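Local coordinates for protein 2-dehydro-3-deoxyphosphogluconate aldolase (Vibrio fischeri, PDB 3NZR) that belongs to the KDGP aldolase family and is built as a TIM barrel, with helices packed round a core of parallel strands, at residues 50-53 and 54-58; 78-81 and 82-86. All blocks are in the same frame, centred on the assembly; numbering follows the deposited sequence.

Contact 1: 50-53 and 54-58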
# COMPACT_ATOMS: atom_id res chain seq x y z
N ASP A 50 -12.97 19.76 2.75
CA ASP A 50 -14.21 20.25 2.17
C ASP A 50 -14.02 21.49 1.32
O ASP A 50 -14.64 21.63 0.29
CB ASP A 50 -15.21 20.54 3.30
CG ASP A 50 -15.66 19.26 4.03
OD1 ASP A 50 -15.60 18.13 3.42
OD2 ASP A 50 -16.07 19.38 5.22
N THR A 51 -13.16 22.38 1.77
CA THR A 51 -12.79 23.58 1.03
C THR A 51 -12.12 23.23 -0.30
O THR A 51 -12.43 23.82 -1.33
CB THR A 51 -11.87 24.45 1.93
OG1 THR A 51 -12.57 24.76 3.16
CG2 THR A 51 -11.43 25.76 1.24
N ALA A 52 -11.23 22.24 -0.29
CA ALA A 52 -10.59 21.76 -1.55
C ALA A 52 -11.65 21.04 -2.47
O ALA A 52 -11.68 21.24 -3.67
CB ALA A 52 -9.47 20.83 -1.21
N VAL A 53 -12.54 20.26 -1.89
CA VAL A 53 -13.49 19.54 -2.71
C VAL A 53 -14.41 20.53 -3.46
O VAL A 53 -14.68 20.35 -4.66
CB VAL A 53 -14.29 18.55 -1.88
CG1 VAL A 53 -15.50 18.03 -2.66
CG2 VAL A 53 -13.39 17.39 -1.36
N GLU A 54 -14.88 21.56 -2.76
CA GLU A 54 -15.77 22.60 -3.38
C GLU A 54 -15.09 23.34 -4.52
O GLU A 54 -15.67 23.54 -5.58
CB GLU A 54 -16.24 23.61 -2.32
CG GLU A 54 -17.28 23.02 -1.36
CD GLU A 54 -17.85 24.05 -0.33
OE1 GLU A 54 -17.67 25.29 -0.55
OE2 GLU A 54 -18.49 23.62 0.68
N ASP A 55 -13.83 23.72 -4.31
CA ASP A 55 -13.09 24.41 -5.38
C ASP A 55 -12.83 23.44 -6.52
O ASP A 55 -13.10 23.75 -7.69
CB ASP A 55 -11.76 24.99 -4.88
CG ASP A 55 -11.39 26.31 -5.54
OD1 ASP A 55 -12.33 27.08 -5.92
OD2 ASP A 55 -10.19 26.61 -5.68
N MSE A 56 -12.33 22.26 -6.20
CA MSE A 56 -12.02 21.35 -7.29
C MSE A 56 -13.20 21.02 -8.19
O MSE A 56 -12.99 20.82 -9.36
CB MSE A 56 -11.31 20.11 -6.79
CG MSE A 56 -9.89 20.47 -6.59
SE MSE A 56 -8.94 18.99 -5.84
CE MSE A 56 -7.44 19.91 -4.95
N LYS A 57 -14.41 21.04 -7.66
CA LYS A 57 -15.57 20.84 -8.50
C LYS A 57 -15.68 21.92 -9.57
O LYS A 57 -16.05 21.65 -10.71
CB LYS A 57 -16.82 20.78 -7.65
CG LYS A 57 -17.01 19.41 -6.91
CD LYS A 57 -18.40 19.27 -6.24
CE LYS A 57 -18.77 20.49 -5.38
NZ LYS A 57 -20.11 20.40 -4.74
N LYS A 58 -15.31 23.15 -9.26
CA LYS A 58 -15.36 24.20 -10.31
C LYS A 58 -14.35 23.96 -11.39
O LYS A 58 -14.57 24.31 -12.55
CB LYS A 58 -15.12 25.58 -9.72
CG LYS A 58 -16.25 26.02 -8.88
CD LYS A 58 -15.87 27.09 -7.86
CE LYS A 58 -17.13 27.55 -7.11
NZ LYS A 58 -16.77 28.03 -5.78
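The flat carbonyl groups of D50 and V53 each take an amide hydrogen from one turn ahead that comes in tilted from the carbonyl plane: E54 N lies 3.1 Å from D50 O, and K57 N reaches V53 O less squarely, with an N-H...O angle of 148°. The methylenes of the same two donors press on these oxygens. E54 CG, anti to its carbonyl carbon (chi1 -72°), comes to 3.4 Å from D50 O, and K57 CG closes on V53 O in the same manner. A52 O is met more nearly end-on by M56 N, at 2.8 Å. All this belongs to helix 49-61, the helical arm of the beta-alpha-beta unit between strands 37-42 and 67-70, and its two sides differ in character. On the inward one, the extended selenomethionine M56 runs past A52, its CE 4.4 Å from A52 CB, where Y46, from a loop, and I85 of helix 79-89 also pack. The exposed side carries charged residues; D50 OD2 stays 6.7 Å from E54 OE2, a like-charge pair that may repel mildly. Two polar side chains look outside for partners, D55 OD2 bonding to Y46 OH and T51 OG1 to D48 OD1.

Contact 2: 78-81 and 82-86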
# COMPACT_ATOMS: atom_id res chain seq x y z
N GLN A 78 0.64 15.31 2.67
CA GLN A 78 -0.62 15.62 2.06
C GLN A 78 -1.32 14.35 1.58
O GLN A 78 -2.38 14.44 0.99
CB GLN A 78 -0.39 16.59 0.87
CG GLN A 78 0.15 17.93 1.37
CD GLN A 78 -0.89 18.67 2.21
OE1 GLN A 78 -2.05 18.86 1.81
NE2 GLN A 78 -0.51 19.03 3.40
N SER A 79 -0.70 13.16 1.77
CA SER A 79 -1.21 11.92 1.16
C SER A 79 -2.64 11.60 1.57
O SER A 79 -3.47 11.36 0.71
CB SER A 79 -0.30 10.75 1.53
OG SER A 79 -0.71 9.60 0.87
N MSE A 80 -2.91 11.62 2.88
CA MSE A 80 -4.26 11.25 3.29
C MSE A 80 -5.28 12.27 2.79
O MSE A 80 -6.39 11.93 2.40
CB MSE A 80 -4.36 11.03 4.77
CG MSE A 80 -5.74 10.60 5.21
SE MSE A 80 -6.51 8.92 4.34
CE MSE A 80 -5.46 7.57 5.44
N MSE A 81 -4.91 13.53 2.78
CA MSE A 81 -5.83 14.53 2.32
C MSE A 81 -6.16 14.36 0.87
O MSE A 81 -7.28 14.54 0.47
CB MSE A 81 -5.27 15.93 2.58
CG MSE A 81 -6.32 17.03 2.47
SE MSE A 81 -5.53 18.78 2.85
CE MSE A 81 -5.62 18.74 4.86
N VAL A 82 -5.16 13.99 0.05
CA VAL A 82 -5.43 13.71 -1.32
C VAL A 82 -6.37 12.56 -1.49
O VAL A 82 -7.22 12.64 -2.32
CB VAL A 82 -4.08 13.49 -2.14
CG1 VAL A 82 -4.44 12.86 -3.51
CG2 VAL A 82 -3.34 14.82 -2.27
N SER A 83 -6.27 11.47 -0.69
CA SER A 83 -7.11 10.38 -0.79
C SER A 83 -8.51 10.80 -0.42
O SER A 83 -9.44 10.43 -1.15
CB SER A 83 -6.68 9.27 0.18
OG SER A 83 -5.45 8.62 -0.19
N LEU A 84 -8.69 11.53 0.68
CA LEU A 84 -10.05 11.91 1.14
C LEU A 84 -10.67 12.90 0.15
O LEU A 84 -11.83 12.82 -0.18
CB LEU A 84 -9.98 12.60 2.50
CG LEU A 84 -9.55 11.67 3.62
CD1 LEU A 84 -9.33 12.48 4.89
CD2 LEU A 84 -10.65 10.66 3.85
N ILE A 85 -9.89 13.86 -0.33
CA ILE A 85 -10.39 14.75 -1.43
C ILE A 85 -10.85 13.98 -2.68
O ILE A 85 -11.94 14.25 -3.24
CB ILE A 85 -9.29 15.75 -1.83
CG1 ILE A 85 -9.07 16.77 -0.71
CG2 ILE A 85 -9.64 16.51 -3.15
CD1 ILE A 85 -7.82 17.60 -0.93
N SER A 86 -10.03 13.07 -3.17
CA SER A 86 -10.33 12.33 -4.37
C SER A 86 -11.58 11.47 -4.21
O SER A 86 -12.36 11.28 -5.14
CB SER A 86 -9.12 11.49 -4.81
OG SER A 86 -7.95 12.32 -5.02
O HOH W 1 -3.37 8.26 1.62
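Helix 79-89, the helix of the beta-alpha-beta crossover between strands 67-70 and 93-94, begins its first turns with M81 and I85 in apolar contact, M81 CG lying 3.8 Å from I85 CD1 as the two side chains cross at a slant. I85 CG1 stands beside its backbone N (chi1 -70°), a torsion that brings it to 3.1 Å from M81 O, the same oxygen that accepts the I85 amide hydrogen. One residue earlier along the helix, M80 CG, anti to the backbone N (chi1 -178°), lies 4.1 Å from L84 CD1, and the bend at chi2 turns the selenium to 4.2 Å from S83 CB. In this layer of the TIM barrel the helix is wedged between neighbours: I85 rests on V69 of the strand beneath, while M80 meets T103 of helix 101-108. The serines supply the polar counterpart. A water bridges S79 OG, to which it donates, and S83 OG at 2.8 Å; the two hydroxyls have further partners in Q96 and S104. Further along the helix, V82 O is gripped twice by S86, whose backbone N and OG reach it from opposite faces of its plane, the buried hydroxyl donating its hydrogen within its own helix.

In the fold
Two neighbouring helices of one barrel show how a shared backbone pattern serves different settings. The centre of contact 1, in helix 49-61, lies about 20 Å from the centre of the chain, and that of contact 2, in helix 79-89, about 15 Å; the two contact centres are 13 Å apart. Strand 67-70 closes the first helix's unit and opens the second's. In contact 1 only A52 and M56 are buried, and the outer side carries charged residues; contact 2 buries more, has no charged side chain and relies on apolar chains and serine hydroxyls. They meet at I85, whose CD1 lies 3.6 Å from A52 CB and whose CG2 packs on the selenium of M56.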